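Local structure of peroxisomal acyl-coenzyme A oxidase 1 (Arabidopsis thaliana, 1W07) at residues 130-135 with 181-186. The protein catalyses the FAD-dependent oxidation of long- and medium-chain acyl-CoAs to 2-trans-enoyl-CoAs in the peroxisome, with oxygen reduced to hydrogen peroxide. The protein carries 1 engineered substitution. Residues are numbered along the deposited sequence; the frame is centred on the assembly and turned at random.
With FAD (flavin-adenine dinucleotide), chain I.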
ATOM      1  N   GLN B 130     -23.856  17.487  26.024  1.00 29.14           N
ATOM      2  CA  GLN B 130     -25.079  16.967  26.627  1.00 27.48           C
ATOM      3  C   GLN B 130     -25.690  16.037  25.583  1.00 25.69           C
ATOM      4  O   GLN B 130     -26.644  15.299  25.846  1.00 21.63           O
ATOM      5  CB  GLN B 130     -26.049  18.101  26.970  1.00 32.29           C
ATOM      6  CG  GLN B 130     -25.489  19.120  27.953  1.00 34.85           C
ATOM      7  CD  GLN B 130     -26.503  20.180  28.322  1.00 36.57           C
ATOM      8  OE1 GLN B 130     -27.506  19.891  28.974  1.00 37.59           O
ATOM      9  NE2 GLN B 130     -26.253  21.412  27.898  1.00 37.03           N
ATOM     10  N   ILE B 131     -25.116  16.099  24.385  1.00 23.98           N
ATOM     11  CA  ILE B 131     -25.501  15.242  23.271  1.00 25.72           C
ATOM     12  C   ILE B 131     -24.217  14.956  22.485  1.00 24.39           C
ATOM     13  O   ILE B 131     -23.252  15.719  22.560  1.00 22.62           O
ATOM     14  CB  ILE B 131     -26.513  15.910  22.324  1.00 26.30           C
ATOM     15  CG1 ILE B 131     -25.873  17.117  21.647  1.00 27.48           C
ATOM     16  CG2 ILE B 131     -27.756  16.323  23.100  1.00 32.17           C
ATOM     17  CD1 ILE B 131     -26.689  17.667  20.501  1.00 22.63           C
ATOM     18  N   ILE B 132     -24.205  13.848  21.753  1.00 23.12           N
ATOM     19  CA  ILE B 132     -23.054  13.465  20.949  1.00 21.19           C
ATOM     20  C   ILE B 132     -23.571  13.238  19.536  1.00 18.97           C
ATOM     21  O   ILE B 132     -24.442  12.397  19.303  1.00 18.59           O
ATOM     22  CB  ILE B 132     -22.376  12.177  21.509  1.00 23.50           C
ATOM     23  CG1 ILE B 132     -21.780  12.470  22.886  1.00 23.03           C
ATOM     24  CG2 ILE B 132     -21.266  11.710  20.576  1.00 23.25           C
ATOM     25  CD1 ILE B 132     -21.198  11.254  23.580  1.00 25.36           C
ATOM     26  N   GLY B 133     -23.040  14.006  18.589  1.00 19.57           N
ATOM     27  CA  GLY B 133     -23.506  13.894  17.221  1.00 18.65           C
ATOM     28  C   GLY B 133     -22.500  13.369  16.222  1.00 19.26           C
ATOM     29  O   GLY B 133     -21.292  13.356  16.473  1.00 17.22           O
ATOM     30  N   CYS B 134     -23.018  12.934  15.080  1.00 18.97           N
ATOM     31  CA  CYS B 134     -22.193  12.403  14.007  1.00 20.56           C
ATOM     32  C   CYS B 134     -22.712  12.986  12.695  1.00 19.44           C
ATOM     33  O   CYS B 134     -23.767  13.617  12.676  1.00 20.32           O
ATOM     34  CB  CYS B 134     -22.272  10.874  13.987  1.00 15.97           C
ATOM     35  SG  CYS B 134     -23.940  10.175  13.874  1.00 20.50           S
ATOM     36  N   TYR B 135     -21.965  12.773  11.614  1.00 18.47           N
ATOM     37  CA  TYR B 135     -22.307  13.284  10.285  1.00 19.15           C
ATOM     38  C   TYR B 135     -22.815  12.123   9.429  1.00 19.06           C
ATOM     39  O   TYR B 135     -22.018  11.377   8.862  1.00 18.10           O
ATOM     40  CB  TYR B 135     -21.049  13.888   9.646  1.00 19.50           C
ATOM     41  CG  TYR B 135     -21.292  14.762   8.447  1.00 23.41           C
ATOM     42  CD1 TYR B 135     -21.720  16.080   8.599  1.00 24.28           C
ATOM     43  CD2 TYR B 135     -21.110  14.270   7.149  1.00 22.96           C
ATOM     44  CE1 TYR B 135     -21.960  16.882   7.495  1.00 21.34           C
ATOM     45  CE2 TYR B 135     -21.352  15.076   6.043  1.00 24.26           C
ATOM     46  CZ  TYR B 135     -21.781  16.377   6.227  1.00 23.23           C
ATOM     47  OH  TYR B 135     -22.057  17.167   5.134  1.00 25.26           O
ATOM     48  N   LYS B 181     -22.199   3.181  17.787  1.00 15.37           N
ATOM     49  CA  LYS B 181     -22.628   2.909  19.147  1.00 18.88           C
ATOM     50  C   LYS B 181     -22.680   4.122  20.065  1.00 21.87           C
ATOM     51  O   LYS B 181     -23.336   4.075  21.105  1.00 21.81           O
ATOM     52  CB  LYS B 181     -21.696   1.863  19.777  1.00 23.00           C
ATOM     53  CG  LYS B 181     -21.678   0.505  19.058  1.00 24.75           C
ATOM     54  CD  LYS B 181     -23.028  -0.210  19.120  1.00 26.03           C
ATOM     55  CE  LYS B 181     -23.076  -1.388  18.148  1.00 30.62           C
ATOM     56  NZ  LYS B 181     -24.421  -2.032  18.118  1.00 25.91           N
ATOM     57  N   VAL B 182     -22.040   5.222  19.676  1.00 20.96           N
ATOM     58  CA  VAL B 182     -21.979   6.378  20.556  1.00 18.64           C
ATOM     59  C   VAL B 182     -22.966   7.519  20.391  1.00 21.65           C
ATOM     60  O   VAL B 182     -23.656   7.875  21.345  1.00 21.09           O
ATOM     61  CB  VAL B 182     -20.561   6.973  20.535  1.00 17.90           C
ATOM     62  CG1 VAL B 182     -20.439   8.143  21.549  1.00 17.99           C
ATOM     63  CG2 VAL B 182     -19.568   5.862  20.831  1.00 11.41           C
ATOM     64  N   SER B 183     -23.015   8.104  19.197  1.00 19.10           N
ATOM     65  CA  SER B 183     -23.872   9.248  18.962  1.00 18.94           C
ATOM     66  C   SER B 183     -25.315   9.076  19.389  1.00 19.87           C
ATOM     67  O   SER B 183     -25.931   8.029  19.166  1.00 22.36           O
ATOM     68  CB  SER B 183     -23.820   9.662  17.495  1.00 15.30           C
ATOM     69  OG  SER B 183     -22.555  10.225  17.179  1.00 23.52           O
ATOM     70  N   THR B 184     -25.849  10.115  20.020  1.00 21.24           N
ATOM     71  CA  THR B 184     -27.239  10.108  20.461  1.00 21.46           C
ATOM     72  C   THR B 184     -28.051  10.885  19.431  1.00 22.58           C
ATOM     73  O   THR B 184     -29.251  10.669  19.289  1.00 23.27           O
ATOM     74  CB  THR B 184     -27.416  10.795  21.839  1.00 23.43           C
ATOM     75  OG1 THR B 184     -27.001  12.167  21.759  1.00 23.34           O
ATOM     76  CG2 THR B 184     -26.600  10.078  22.901  1.00 21.95           C
ATOM     77  N   HIS B 185     -27.369  11.776  18.711  1.00 22.88           N
ATOM     78  CA  HIS B 185     -27.989  12.614  17.694  1.00 25.28           C
ATOM     79  C   HIS B 185     -27.129  12.619  16.430  1.00 27.04           C
ATOM     80  O   HIS B 185     -25.980  12.163  16.429  1.00 26.70           O
ATOM     81  CB  HIS B 185     -28.130  14.071  18.187  1.00 27.14           C
ATOM     82  CG  HIS B 185     -29.102  14.255  19.313  1.00 26.09           C
ATOM     83  ND1 HIS B 185     -28.883  13.760  20.579  1.00 25.96           N
ATOM     84  CD2 HIS B 185     -30.310  14.869  19.352  1.00 24.74           C
ATOM     85  CE1 HIS B 185     -29.917  14.056  21.349  1.00 28.18           C
ATOM     86  NE2 HIS B 185     -30.795  14.729  20.627  1.00 25.43           N
ATOM     87  N   ALA B 186     -27.683  13.161  15.356  1.00 25.13           N
ATOM     88  CA  ALA B 186     -26.928  13.234  14.123  1.00 25.50           C
ATOM     89  C   ALA B 186     -27.517  14.178  13.104  1.00 24.11           C
ATOM     90  O   ALA B 186     -28.725  14.420  13.078  1.00 22.66           O
ATOM     91  CB  ALA B 186     -26.809  11.852  13.507  1.00 24.90           C
TER
HETATM   92  PA  FAD I1660     -17.132   5.803  -5.350  1.00 20.64           P
HETATM   93  O1A FAD I1660     -17.289   7.267  -5.485  1.00 16.75           O
HETATM   94  O2A FAD I1660     -18.314   4.950  -5.601  1.00 17.34           O
HETATM   95  O5B FAD I1660     -15.918   5.337  -6.296  1.00 16.95           O
HETATM   96  C5B FAD I1660     -15.593   3.954  -6.454  1.00 14.41           C
HETATM   97  C4B FAD I1660     -14.674   3.767  -7.666  1.00 17.12           C
HETATM   98  O4B FAD I1660     -15.358   4.306  -8.812  1.00 16.36           O
HETATM   99  C3B FAD I1660     -13.381   4.572  -7.508  1.00 12.60           C
HETATM  100  O3B FAD I1660     -12.342   3.971  -8.285  1.00 15.74           O
HETATM  101  C2B FAD I1660     -13.775   5.927  -8.092  1.00 16.69           C
HETATM  102  O2B FAD I1660     -12.627   6.583  -8.636  1.00 13.64           O
HETATM  103  C1B FAD I1660     -14.658   5.478  -9.260  1.00 16.87           C
HETATM  104  N9A FAD I1660     -15.602   6.549  -9.657  1.00 15.69           N
HETATM  105  C8A FAD I1660     -16.716   6.896  -9.012  1.00 17.20           C
HETATM  106  N7A FAD I1660     -17.311   7.902  -9.656  1.00 14.24           N
HETATM  107  C5A FAD I1660     -16.569   8.202 -10.715  1.00 13.49           C
HETATM  108  C6A FAD I1660     -16.689   9.133 -11.740  1.00 14.48           C
HETATM  109  N6A FAD I1660     -17.669  10.030 -11.747  1.00 13.14           N
HETATM  110  N1A FAD I1660     -15.716   9.147 -12.747  1.00 17.37           N
HETATM  111  C2A FAD I1660     -14.651   8.242 -12.699  1.00 13.71           C
HETATM  112  N3A FAD I1660     -14.565   7.379 -11.702  1.00 18.81           N
HETATM  113  C4A FAD I1660     -15.484   7.336 -10.722  1.00 13.08           C
HETATM  114  N1  FAD I1660     -19.380   9.446   5.251  1.00 16.13           N
HETATM  115  C2  FAD I1660     -20.198  10.237   6.068  1.00 18.73           C
HETATM  116  O2  FAD I1660     -21.239  10.712   5.620  1.00 24.47           O
HETATM  117  N3  FAD I1660     -19.821  10.464   7.400  1.00 17.62           N
HETATM  118  C4  FAD I1660     -18.642   9.901   7.905  1.00 20.17           C
HETATM  119  O4  FAD I1660     -18.305  10.136   9.067  1.00 15.16           O
HETATM  120  C4X FAD I1660     -17.849   9.097   7.092  1.00 18.39           C
HETATM  121  N5  FAD I1660     -16.709   8.461   7.604  1.00 16.82           N
HETATM  122  C5X FAD I1660     -15.914   7.638   6.801  1.00 19.12           C
HETATM  123  C6  FAD I1660     -14.857   6.928   7.358  1.00 16.54           C
HETATM  124  C7  FAD I1660     -14.138   6.022   6.587  1.00 18.94           C
HETATM  125  C7M FAD I1660     -12.993   5.249   7.240  1.00 19.89           C
HETATM  126  C8  FAD I1660     -14.477   5.827   5.243  1.00 20.31           C
HETATM  127  C8M FAD I1660     -13.702   4.837   4.371  1.00 19.05           C
HETATM  128  C9  FAD I1660     -15.528   6.548   4.689  1.00 16.78           C
HETATM  129  C9A FAD I1660     -16.254   7.455   5.455  1.00 19.98           C
HETATM  130  N10 FAD I1660     -17.361   8.134   4.929  1.00 16.92           N
HETATM  131  C10 FAD I1660     -18.208   8.877   5.768  1.00 18.32           C
HETATM  132  C1' FAD I1660     -17.736   7.992   3.499  1.00 16.57           C
HETATM  133  C2' FAD I1660     -16.807   8.842   2.628  1.00 17.80           C
HETATM  134  O2' FAD I1660     -16.811  10.196   3.086  1.00 19.53           O
HETATM  135  C3' FAD I1660     -17.139   8.813   1.133  1.00 20.91           C
HETATM  136  O3' FAD I1660     -18.483   9.259   0.934  1.00 23.05           O
HETATM  137  C4' FAD I1660     -16.988   7.419   0.521  1.00 20.36           C
HETATM  138  O4' FAD I1660     -15.908   6.698   1.120  1.00 18.60           O
HETATM  139  C5' FAD I1660     -16.744   7.558  -0.982  1.00 23.99           C
HETATM  140  O5' FAD I1660     -16.421   6.291  -1.553  1.00 25.84           O
HETATM  141  P   FAD I1660     -17.438   5.555  -2.554  1.00 21.67           P
HETATM  142  O1P FAD I1660     -17.673   4.201  -2.010  1.00 19.08           O
HETATM  143  O2P FAD I1660     -18.601   6.441  -2.790  1.00 22.97           O
HETATM  144  O3P FAD I1660     -16.554   5.454  -3.891  1.00 19.51           O
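Ile132 and Thr184 hold each other at both backbone polar atoms of Ile132. Its N-H points almost straight at Thr184 OG1, a long bond of 3.3 Å between Ile132 N and OG1. Ile132 O takes two donors: Thr184 N at 2.8 Å, lying in the carbonyl plane, and His185 N at 3.1 Å, tilted from that plane. Cys134 N adds a weak bond to His185 O. Thr184 OG1 is also hydrogen-bonded to His185 ND1 at 2.7 Å, in the plane of the imidazole. The hydroxyl reaches both partners because chi1 of 61° sets it between its own backbone N and carbonyl carbon. A valine in its place would probably leave Ile132 N and His185 ND1 without this partner and the imidazole freer to turn.

Apolar contacts flank these bonds. Ile131 CG2 meets His185 CE1 obliquely at 3.6 Å. Ile132 CG2 and CD1 both touch Val182 CG1, and Leu655 of the second subunit packs on Ile132. Cys134 SG presses close to Ala186 CB, at 3.3 Å. Ser183 OG lies beside Cys134 CB but bonds to Gly178 O.

Strands 133-136 and 185-194 run parallel in the middle-domain sheet. Tyr135 O accepts a 2.8 Å bond from flavin N3. The buried polar network around Ile132 probably helps hold in place the segment whose Tyr135 carbonyl meets FAD.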